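Local coordinates for MW1564 protein (Staphylococcus aureus, PDB 3NTV) that probably transfers methyl groups from S-adenosylmethionine to hydroxyl groups of its substrates, as a putative caffeoyl-CoA O-methyltransferase with a Rossmann-like fold, at residues Q169-H180 with D223-G231; S93-R103 with Q123-Q134. All blocks are in the same frame, centred on the assembly; numbering follows the deposited sequence. Where two conformers were deposited one is given.

How the interactions relate
Both contacts pair neighbouring strands of one mixed seven-stranded sheet, and they follow each other in series along the chain. Interaction 2 comes first: after strand 97-102 the chain runs through helix 105-117 and returns as strand 124-128, a parallel pairing that closes a short beta-alpha-beta loop at one edge of the sheet. Interaction 1 opens only after that loop has closed. Strand 170-175 is followed by helix 192-209 and strand 214-219 before strand 225-230 comes back antiparallel beside it. The centres of the two contacts lie about 18 Å apart, on opposite sides of the chain's centre, with strands 74-78 and 143-149 bridging the sheet between the two pairs.

Interaction 1: Q169-H180 with D223-G231; sequences QGLVITDNVLYH and DGLAISIKG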
loop_
_atom_site.group_PDB
_atom_site.type_symbol
_atom_site.label_atom_id
_atom_site.label_comp_id
_atom_site.label_asym_id
_atom_site.label_seq_id
_atom_site.Cartn_x
_atom_site.Cartn_y
_atom_site.Cartn_z
ATOM N N GLN A 169 -4.286 -9.071 15.040
ATOM C CA GLN A 169 -4.642 -8.627 13.679
ATOM C C GLN A 169 -4.561 -7.100 13.516
ATOM O O GLN A 169 -4.853 -6.582 12.445
ATOM C CB GLN A 169 -5.961 -9.229 13.150
ATOM C CG GLN A 169 -5.873 -10.736 12.973
ATOM C CD GLN A 169 -7.101 -11.304 12.323
ATOM O OE1 GLN A 169 -8.199 -11.288 12.889
ATOM N NE2 GLN A 169 -6.927 -11.856 11.132
ATOM N N GLY A 170 -4.104 -6.402 14.563
ATOM C CA GLY A 170 -3.851 -4.964 14.510
ATOM C C GLY A 170 -2.647 -4.690 13.616
ATOM O O GLY A 170 -1.887 -5.607 13.277
ATOM N N LEU A 171 -2.434 -3.420 13.252
ATOM C CA LEU A 171 -1.339 -3.044 12.368
ATOM C C LEU A 171 -0.290 -2.170 13.005
ATOM O O LEU A 171 -0.625 -1.228 13.721
ATOM C CB LEU A 171 -1.891 -2.228 11.158
ATOM C CG LEU A 171 -3.050 -2.814 10.361
ATOM C CD1 LEU A 171 -3.500 -1.824 9.270
ATOM C CD2 LEU A 171 -2.648 -4.147 9.720
ATOM N N VAL A 172 0.985 -2.394 12.630
ATOM C CA VAL A 172 2.072 -1.466 12.944
ATOM C C VAL A 172 2.466 -0.888 11.584
ATOM O O VAL A 172 2.850 -1.648 10.668
ATOM C CB VAL A 172 3.309 -2.046 13.661
ATOM C CG1 VAL A 172 4.322 -0.922 13.976
ATOM C CG2 VAL A 172 2.906 -2.760 14.938
ATOM N N ILE A 173 2.340 0.436 11.450
ATOM C CA ILE A 173 2.737 1.138 10.232
ATOM C C ILE A 173 4.047 1.868 10.549
ATOM O O ILE A 173 4.084 2.718 11.452
ATOM C CB ILE A 173 1.648 2.144 9.758
ATOM C CG1 ILE A 173 0.256 1.458 9.552
ATOM C CG2 ILE A 173 2.128 2.873 8.491
ATOM C CD1 ILE A 173 0.271 0.247 8.698
ATOM N N THR A 174 5.128 1.508 9.852
ATOM C CA THR A 174 6.416 2.174 10.086
ATOM C C THR A 174 6.767 3.033 8.885
ATOM O O THR A 174 6.946 2.513 7.772
ATOM C CB THR A 174 7.576 1.198 10.396
ATOM O OG1 THR A 174 7.206 0.247 11.399
ATOM C CG2 THR A 174 8.821 1.940 10.857
ATOM N N ASP A 175 6.909 4.341 9.122
ATOM C CA ASP A 175 7.337 5.273 8.088
ATOM C C ASP A 175 8.858 5.381 8.086
ATOM O O ASP A 175 9.506 5.037 9.078
ATOM C CB ASP A 175 6.720 6.667 8.316
ATOM C CG ASP A 175 6.690 7.559 7.086
ATOM O OD1 ASP A 175 7.008 7.062 5.973
ATOM O OD2 ASP A 175 6.392 8.756 7.235
ATOM N N ASN A 176 9.413 5.880 6.972
ATOM C CA ASN A 176 10.826 6.189 6.847
ATOM C C ASN A 176 11.753 4.989 6.937
ATOM O O ASN A 176 12.880 5.112 7.410
ATOM C CB ASN A 176 11.191 7.301 7.845
ATOM C CG ASN A 176 12.278 8.234 7.397
ATOM O OD1 ASN A 176 12.632 8.322 6.211
ATOM N ND2 ASN A 176 12.832 8.935 8.358
ATOM N N VAL A 177 11.309 3.847 6.397
ATOM C CA VAL A 177 12.116 2.615 6.388
ATOM C C VAL A 177 13.246 2.662 5.335
ATOM O O VAL A 177 14.110 1.783 5.327
ATOM C CB VAL A 177 11.298 1.300 6.387
ATOM C CG1 VAL A 177 10.481 1.168 7.670
ATOM C CG2 VAL A 177 10.411 1.199 5.151
ATOM N N LEU A 178 13.265 3.711 4.493
ATOM C CA LEU A 178 14.363 3.940 3.535
ATOM C C LEU A 178 15.193 5.177 3.939
ATOM O O LEU A 178 16.051 5.602 3.170
ATOM C CB LEU A 178 13.825 4.115 2.090
ATOM C CG LEU A 178 13.200 2.878 1.413
ATOM C CD1 LEU A 178 12.647 3.246 0.059
ATOM C CD2 LEU A 178 14.215 1.749 1.232
ATOM N N TYR A 179 14.971 5.735 5.162
ATOM C CA TYR A 179 15.612 6.971 5.640
ATOM C C TYR A 179 15.706 8.028 4.538
ATOM O O TYR A 179 16.794 8.381 4.077
ATOM C CB TYR A 179 16.956 6.798 6.421
ATOM C CG TYR A 179 17.288 8.073 7.187
ATOM C CD1 TYR A 179 18.370 8.872 6.821
ATOM C CD2 TYR A 179 16.413 8.574 8.152
ATOM C CE1 TYR A 179 18.599 10.110 7.431
ATOM C CE2 TYR A 179 16.639 9.800 8.774
ATOM C CZ TYR A 179 17.744 10.555 8.428
ATOM O OH TYR A 179 17.954 11.751 9.079
ATOM N N HIS A 180 14.539 8.431 4.017
ATOM C CA HIS A 180 14.412 9.451 2.973
ATOM C C HIS A 180 15.088 9.061 1.645
ATOM O O HIS A 180 15.353 9.928 0.809
ATOM C CB HIS A 180 14.920 10.811 3.501
ATOM C CG HIS A 180 14.360 11.200 4.833
ATOM N ND1 HIS A 180 13.038 11.599 4.975
ATOM C CD2 HIS A 180 14.967 11.260 6.038
ATOM C CE1 HIS A 180 12.894 11.893 6.258
ATOM N NE2 HIS A 180 14.027 11.696 6.936
ATOM N N ASP A 223 9.245 8.098 1.646
ATOM C CA ASP A 223 10.403 7.797 2.497
ATOM C C ASP A 223 10.557 6.320 2.821
ATOM O O ASP A 223 11.430 5.970 3.618
ATOM C CB ASP A 223 10.254 8.583 3.808
ATOM C CG ASP A 223 10.330 10.077 3.633
ATOM O OD1 ASP A 223 11.166 10.532 2.828
ATOM O OD2 ASP A 223 9.552 10.792 4.306
ATOM N N GLY A 224 9.690 5.483 2.252
ATOM C CA GLY A 224 9.678 4.051 2.528
ATOM C C GLY A 224 8.643 3.755 3.605
ATOM O O GLY A 224 8.560 4.487 4.598
ATOM N N LEU A 225 7.819 2.712 3.407
ATOM C CA LEU A 225 6.774 2.363 4.365
ATOM C C LEU A 225 6.743 0.866 4.614
ATOM O O LEU A 225 6.940 0.093 3.675
ATOM C CB LEU A 225 5.400 2.834 3.805
ATOM C CG LEU A 225 4.211 2.815 4.789
ATOM C CD1 LEU A 225 4.374 3.885 5.862
ATOM C CD2 LEU A 225 2.897 3.049 4.060
ATOM N N ALA A 226 6.557 0.456 5.859
ATOM C CA ALA A 226 6.366 -0.957 6.167
ATOM C C ALA A 226 5.012 -1.101 6.816
ATOM O O ALA A 226 4.560 -0.196 7.551
ATOM C CB ALA A 226 7.447 -1.503 7.075
ATOM N N ILE A 227 4.355 -2.225 6.521
ATOM C CA ILE A 227 3.070 -2.571 7.093
ATOM C C ILE A 227 3.245 -3.920 7.751
ATOM O O ILE A 227 3.623 -4.886 7.061
ATOM C CB ILE A 227 1.949 -2.621 6.037
ATOM C CG1 ILE A 227 1.757 -1.253 5.340
ATOM C CG2 ILE A 227 0.622 -3.171 6.633
ATOM C CD1 ILE A 227 0.896 -1.421 4.011
ATOM N N SER A 228 2.938 -3.989 9.059
ATOM C CA SER A 228 3.072 -5.211 9.850
ATOM C C SER A 228 1.745 -5.592 10.461
ATOM O O SER A 228 1.142 -4.794 11.167
ATOM C CB SER A 228 4.115 -5.039 10.959
ATOM O OG SER A 228 5.381 -4.636 10.471
ATOM N N ILE A 229 1.312 -6.827 10.244
ATOM C CA ILE A 229 0.067 -7.338 10.825
ATOM C C ILE A 229 0.453 -8.186 12.029
ATOM O O ILE A 229 1.228 -9.133 11.864
ATOM C CB ILE A 229 -0.761 -8.216 9.835
ATOM C CG1 ILE A 229 -1.097 -7.460 8.525
ATOM C CG2 ILE A 229 -2.040 -8.715 10.537
ATOM C CD1 ILE A 229 -1.791 -8.359 7.418
ATOM N N LYS A 230 -0.113 -7.894 13.199
ATOM C CA LYS A 230 0.153 -8.675 14.410
ATOM C C LYS A 230 -0.600 -10.001 14.387
ATOM O O LYS A 230 -1.828 -10.022 14.293
ATOM C CB LYS A 230 -0.219 -7.866 15.653
ATOM C CG LYS A 230 -0.043 -8.601 16.980
ATOM C CD LYS A 230 -0.074 -7.625 18.135
ATOM C CE LYS A 230 -0.105 -8.340 19.472
ATOM N NZ LYS A 230 -0.049 -7.398 20.624
ATOM N N GLY A 231 0.151 -11.086 14.538
ATOM C CA GLY A 231 -0.396 -12.439 14.604
ATOM C C GLY A 231 -0.617 -12.894 16.034
ATOM O O GLY A 231 -0.819 -12.072 16.936
HETATM O O HOH W 1 5.675 -1.796 10.278
HETATM O O HOH W 2 6.716 7.763 3.469
HETATM O O HOH W 3 9.259 10.150 7.076
#
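Gly170 and Lys230 are joined by a backbone bond, Lys230 N to Gly170 O at 2.9 Å, and beyond it the antiparallel ladder continues through two hydrogen-bonded pairs, Val172 with Ser228 and Thr174 with Ala226, each with two N-H...O bonds. On the face carrying Val172, Thr174, Ala226 and Ser228 a water links the strands: it donates to Val172 O and meets the hydroxyls of Thr174 and Ser228. Both hydroxyls have further partners, Tyr204 for Thr174 and Thr216 for Ser228. Past the ladder, Leu178 N bonds Asp223 O at 3.0 Å, tying the type I turn of Asn176 to Tyr179 to the start of segment 223-231. The His180 ring stands almost perpendicular to the Asp223 carboxylate (84°), with a weak bond from His180 ND1 to Asp223 OD1 at 3.0 Å; Asn176 OD1 lies over the ring centre and accepts from His180 N. A second water joins Asp175 OD1 to Asp223 N.

On the opposite face Leu171, Ile173, Leu225, Ile227 and Ile229 form an apolar patch, ending at Asp175. Leu171 CD2 lies alongside Ile229 CG1 at 3.8 Å, and Ile173 CD1 runs beside Ile227. With CG2 of Ile173 anti to its backbone N, that methyl is turned onto Leu225 CD1 at 3.6 Å. Val177 CG2 packs 3.5 Å from Gly224 C.

Helix 57-70 covers this apolar face, joined by Met69 and Gln65 of the second subunit, while helix 192-209 lies over the Thr174 and Ser228 face. Antiparallel strand 225-230, between 170-175 and 214-219, gives the order 3-2-1-4-5-7-6 of Rossmann-like class I methyltransferases.

Interaction 2: S93-R103 with Q123-Q134; sequences SDDIHVTTIER and QVRIIEGNALEQ
Arg125 presents the edge of its guanidinium to Thr99: NE at 2.9 Å and NH2 at 3.0 Å both donate to Thr99 OG1, a side-on grip by two nitrogens on one atom, which lies only 9° out of the guanidinium plane. The bend of the arginine chain at chi3 (77°) brings the group back alongside the threonine. Thr99 OG1 also lies in the plane of the His97 ring, at its edge, 2.5 Å from His97 NE2, a hydrogen bond so short that its exact length is doubtful. Ring and guanidinium planes stand 76° apart, and CE1 of His97 rests 4.0 Å from Arg125 CB. Thr99 OG1 thus sits between the two flat groups, and a salt bridge from NH2 to Asp140 further restrains the arginine. At the far end, a water in the plane of the Arg103 guanidinium accepts from NH1 and from Asn130 ND2, bridging two groups almost perpendicular to each other.

Between these ends runs a parallel ladder of six backbone bonds, from Val98 N to Gln123 O through to Gly129 N to Glu102 O. Thr99 CG2 touches Ile127 CG1 at 3.6 Å, and on the same face CG2 of Ile101, anti to the backbone N, reaches Ala131 CB at 3.8 Å and Gln134 CG at 3.6 Å. Asn130 OD1 accepts from Leu132 N, an Asx turn in the chain that follows strand 124-128.

Helix 105-117 packs on Val124 and Ile126 on the other face. Parallel strands 97-102 and 124-128 joined by this helix form a beta-alpha-beta unit, the repeating element of the Rossmann-like methyltransferase fold.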
loop_
_atom_site.group_PDB
_atom_site.type_symbol
_atom_site.label_atom_id
_atom_site.label_comp_id
_atom_site.label_asym_id
_atom_site.label_seq_id
_atom_site.Cartn_x
_atom_site.Cartn_y
_atom_site.Cartn_z
ATOM N N SER A 93 -13.695 9.328 10.317
ATOM C CA SER A 93 -14.913 8.935 10.998
ATOM C C SER A 93 -14.955 9.574 12.380
ATOM O O SER A 93 -13.910 9.715 13.023
ATOM C CB SER A 93 -14.948 7.411 11.130
ATOM O OG SER A 93 -16.204 6.937 11.586
ATOM N N ASP A 94 -16.156 9.969 12.844
ATOM C CA ASP A 94 -16.268 10.593 14.182
ATOM C C ASP A 94 -15.962 9.624 15.313
ATOM O O ASP A 94 -15.740 10.066 16.436
ATOM C CB ASP A 94 -17.671 11.199 14.409
ATOM C CG ASP A 94 -18.073 12.314 13.461
ATOM O OD1 ASP A 94 -17.169 13.012 12.940
ATOM O OD2 ASP A 94 -19.293 12.518 13.271
ATOM N N ASP A 95 -15.958 8.323 15.046
ATOM C CA ASP A 95 -15.643 7.344 16.094
ATOM C C ASP A 95 -14.147 6.983 16.180
ATOM O O ASP A 95 -13.763 6.098 16.958
ATOM C CB ASP A 95 -16.527 6.095 15.983
ATOM C CG ASP A 95 -16.460 5.345 14.675
ATOM O OD1 ASP A 95 -15.618 5.704 13.826
ATOM O OD2 ASP A 95 -17.234 4.375 14.511
ATOM N N ILE A 96 -13.304 7.666 15.395
ATOM C CA ILE A 96 -11.857 7.390 15.460
ATOM C C ILE A 96 -11.239 8.179 16.586
ATOM O O ILE A 96 -11.537 9.358 16.763
ATOM C CB ILE A 96 -11.146 7.652 14.111
ATOM C CG1 ILE A 96 -11.509 6.515 13.135
ATOM C CG2 ILE A 96 -9.589 7.761 14.259
ATOM C CD1 ILE A 96 -11.186 6.804 11.688
ATOM N N HIS A 97 -10.363 7.525 17.330
ATOM C CA HIS A 97 -9.594 8.135 18.402
ATOM C C HIS A 97 -8.126 8.053 18.031
ATOM O O HIS A 97 -7.658 6.986 17.659
ATOM C CB HIS A 97 -9.812 7.375 19.741
ATOM C CG HIS A 97 -8.766 7.732 20.764
ATOM N ND1 HIS A 97 -8.872 8.884 21.521
ATOM C CD2 HIS A 97 -7.552 7.165 20.995
ATOM C CE1 HIS A 97 -7.752 8.956 22.228
ATOM N NE2 HIS A 97 -6.919 7.949 21.928
ATOM N N VAL A 98 -7.364 9.129 18.267
ATOM C CA VAL A 98 -5.924 9.091 18.043
ATOM C C VAL A 98 -5.227 9.566 19.324
ATOM O O VAL A 98 -5.544 10.650 19.835
ATOM C CB VAL A 98 -5.479 9.984 16.851
ATOM C CG1 VAL A 98 -3.961 9.865 16.620
ATOM C CG2 VAL A 98 -6.250 9.635 15.572
ATOM N N THR A 99 -4.284 8.761 19.823
ATOM C CA THR A 99 -3.396 9.150 20.906
ATOM C C THR A 99 -2.044 9.417 20.224
ATOM O O THR A 99 -1.528 8.537 19.511
ATOM C CB THR A 99 -3.286 8.076 21.992
ATOM O OG1 THR A 99 -4.512 8.059 22.726
ATOM C CG2 THR A 99 -2.176 8.401 23.006
ATOM N N THR A 100 -1.497 10.634 20.427
ATOM C CA THR A 100 -0.208 11.018 19.842
ATOM C C THR A 100 0.775 11.411 20.935
ATOM O O THR A 100 0.481 12.301 21.735
ATOM C CB THR A 100 -0.375 12.155 18.806
ATOM O OG1 THR A 100 -1.428 11.847 17.907
ATOM C CG2 THR A 100 0.881 12.383 17.991
ATOM N N ILE A 101 1.943 10.749 20.961
ATOM C CA ILE A 101 2.996 11.050 21.938
ATOM C C ILE A 101 3.986 11.977 21.262
ATOM O O ILE A 101 4.481 11.658 20.170
ATOM C CB ILE A 101 3.690 9.765 22.461
ATOM C CG1 ILE A 101 2.669 8.762 23.066
ATOM C CG2 ILE A 101 4.860 10.100 23.442
ATOM C CD1 ILE A 101 3.255 7.326 23.349
ATOM N N GLU A 102 4.339 13.078 21.933
ATOM C CA GLU A 102 5.317 14.009 21.401
ATOM C C GLU A 102 6.082 14.674 22.531
ATOM O O GLU A 102 5.487 15.114 23.516
ATOM C CB GLU A 102 4.661 15.049 20.467
ATOM C CG GLU A 102 5.651 15.984 19.756
ATOM C CD GLU A 102 6.876 15.366 19.101
ATOM O OE1 GLU A 102 6.719 14.410 18.307
ATOM O OE2 GLU A 102 8.001 15.837 19.390
ATOM N N ARG A 103 7.416 14.741 22.388
ATOM C CA ARG A 103 8.235 15.366 23.425
ATOM C C ARG A 103 8.622 16.812 23.132
ATOM O O ARG A 103 8.925 17.550 24.076
ATOM C CB ARG A 103 9.482 14.521 23.731
ATOM C CG ARG A 103 10.516 14.445 22.613
ATOM C CD ARG A 103 11.821 13.925 23.173
ATOM N NE ARG A 103 12.920 14.074 22.223
ATOM C CZ ARG A 103 14.205 13.949 22.542
ATOM N NH1 ARG A 103 14.562 13.678 23.794
ATOM N NH2 ARG A 103 15.141 14.100 21.617
ATOM N N GLN A 123 -11.341 14.018 19.571
ATOM C CA GLN A 123 -10.890 12.781 18.947
ATOM C C GLN A 123 -9.400 12.523 19.123
ATOM O O GLN A 123 -8.977 11.364 19.016
ATOM C CB GLN A 123 -11.180 12.804 17.438
ATOM C CG GLN A 123 -12.671 12.689 17.131
ATOM C CD GLN A 123 -12.887 12.496 15.659
ATOM O OE1 GLN A 123 -12.654 11.407 15.092
ATOM N NE2 GLN A 123 -13.312 13.544 15.006
ATOM N N VAL A 124 -8.598 13.587 19.319
ATOM C CA VAL A 124 -7.142 13.450 19.418
ATOM C C VAL A 124 -6.632 13.853 20.798
ATOM O O VAL A 124 -6.939 14.945 21.276
ATOM C CB VAL A 124 -6.410 14.258 18.303
ATOM C CG1 VAL A 124 -4.879 14.086 18.368
ATOM C CG2 VAL A 124 -6.953 13.909 16.917
ATOM N N ARG A 125 -5.800 12.993 21.389
ATOM C CA ARG A 125 -5.179 13.223 22.692
ATOM C C ARG A 125 -3.676 13.361 22.466
ATOM O O ARG A 125 -3.062 12.464 21.883
ATOM C CB ARG A 125 -5.506 12.004 23.592
ATOM C CG ARG A 125 -4.683 11.827 24.852
ATOM C CD ARG A 125 -5.264 10.711 25.715
ATOM N NE ARG A 125 -4.948 9.354 25.238
ATOM C CZ ARG A 125 -5.060 8.277 26.009
ATOM N NH1 ARG A 125 -5.455 8.395 27.270
ATOM N NH2 ARG A 125 -4.766 7.076 25.529
ATOM N N ILE A 126 -3.081 14.459 22.942
ATOM C CA ILE A 126 -1.637 14.665 22.842
ATOM C C ILE A 126 -1.053 14.291 24.185
ATOM O O ILE A 126 -1.443 14.865 25.206
ATOM C CB ILE A 126 -1.265 16.132 22.451
ATOM C CG1 ILE A 126 -1.840 16.496 21.072
ATOM C CG2 ILE A 126 0.293 16.343 22.495
ATOM C CD1 ILE A 126 -1.829 17.988 20.768
ATOM N N ILE A 127 -0.109 13.346 24.184
ATOM C CA ILE A 127 0.572 12.915 25.398
ATOM C C ILE A 127 1.943 13.601 25.330
ATOM O O ILE A 127 2.729 13.336 24.426
ATOM C CB ILE A 127 0.668 11.355 25.488
ATOM C CG1 ILE A 127 -0.725 10.682 25.442
ATOM C CG2 ILE A 127 1.471 10.907 26.742
ATOM C CD1 ILE A 127 -1.688 10.992 26.640
ATOM N N GLU A 128 2.228 14.483 26.276
ATOM C CA GLU A 128 3.477 15.239 26.253
ATOM C C GLU A 128 4.602 14.553 27.004
ATOM O O GLU A 128 4.472 14.269 28.189
ATOM C CB GLU A 128 3.235 16.627 26.845
ATOM C CG GLU A 128 2.158 17.399 26.103
ATOM C CD GLU A 128 1.832 18.730 26.737
ATOM O OE1 GLU A 128 2.767 19.417 27.210
ATOM O OE2 GLU A 128 0.645 19.118 26.694
ATOM N N GLY A 129 5.691 14.282 26.314
ATOM C CA GLY A 129 6.833 13.654 26.952
ATOM C C GLY A 129 7.586 12.697 26.065
ATOM O O GLY A 129 7.212 12.451 24.910
ATOM N N ASN A 130 8.662 12.149 26.619
ATOM C CA ASN A 130 9.514 11.206 25.927
ATOM C C ASN A 130 8.802 9.845 25.799
ATOM O O ASN A 130 8.300 9.314 26.790
ATOM C CB ASN A 130 10.808 11.073 26.703
ATOM C CG ASN A 130 11.837 10.323 25.948
ATOM O OD1 ASN A 130 11.686 9.136 25.666
ATOM N ND2 ASN A 130 12.887 11.009 25.584
ATOM N N ALA A 131 8.742 9.299 24.571
ATOM C CA ALA A 131 8.038 8.044 24.308
ATOM C C ALA A 131 8.603 6.822 25.008
ATOM O O ALA A 131 7.927 5.802 25.093
ATOM C CB ALA A 131 7.886 7.806 22.810
ATOM N N LEU A 132 9.816 6.922 25.591
ATOM C CA LEU A 132 10.302 5.795 26.368
ATOM C C LEU A 132 9.478 5.601 27.650
ATOM O O LEU A 132 9.439 4.485 28.185
ATOM C CB LEU A 132 11.779 6.022 26.747
ATOM C CG LEU A 132 12.795 5.801 25.619
ATOM C CD1 LEU A 132 14.204 6.233 26.060
ATOM C CD2 LEU A 132 12.828 4.342 25.197
ATOM N N GLU A 133 8.827 6.671 28.146
ATOM C CA GLU A 133 8.146 6.631 29.454
ATOM C C GLU A 133 6.646 6.842 29.471
ATOM O O GLU A 133 6.088 7.133 30.544
ATOM C CB GLU A 133 8.769 7.673 30.381
ATOM C CG GLU A 133 10.279 7.652 30.429
ATOM C CD GLU A 133 10.872 8.675 31.378
ATOM O OE1 GLU A 133 10.459 9.857 31.348
ATOM O OE2 GLU A 133 11.779 8.288 32.143
ATOM N N GLN A 134 5.971 6.719 28.310
ATOM C CA GLN A 134 4.534 7.000 28.280
ATOM C C GLN A 134 3.583 5.817 28.343
ATOM O O GLN A 134 2.375 6.032 28.248
ATOM C CB GLN A 134 4.170 7.915 27.086
ATOM C CG GLN A 134 4.980 9.204 26.973
ATOM C CD GLN A 134 5.037 10.005 28.248
ATOM O OE1 GLN A 134 4.032 10.161 28.963
ATOM N NE2 GLN A 134 6.231 10.520 28.563
HETATM O O HOH W 4 13.223 13.810 26.338
#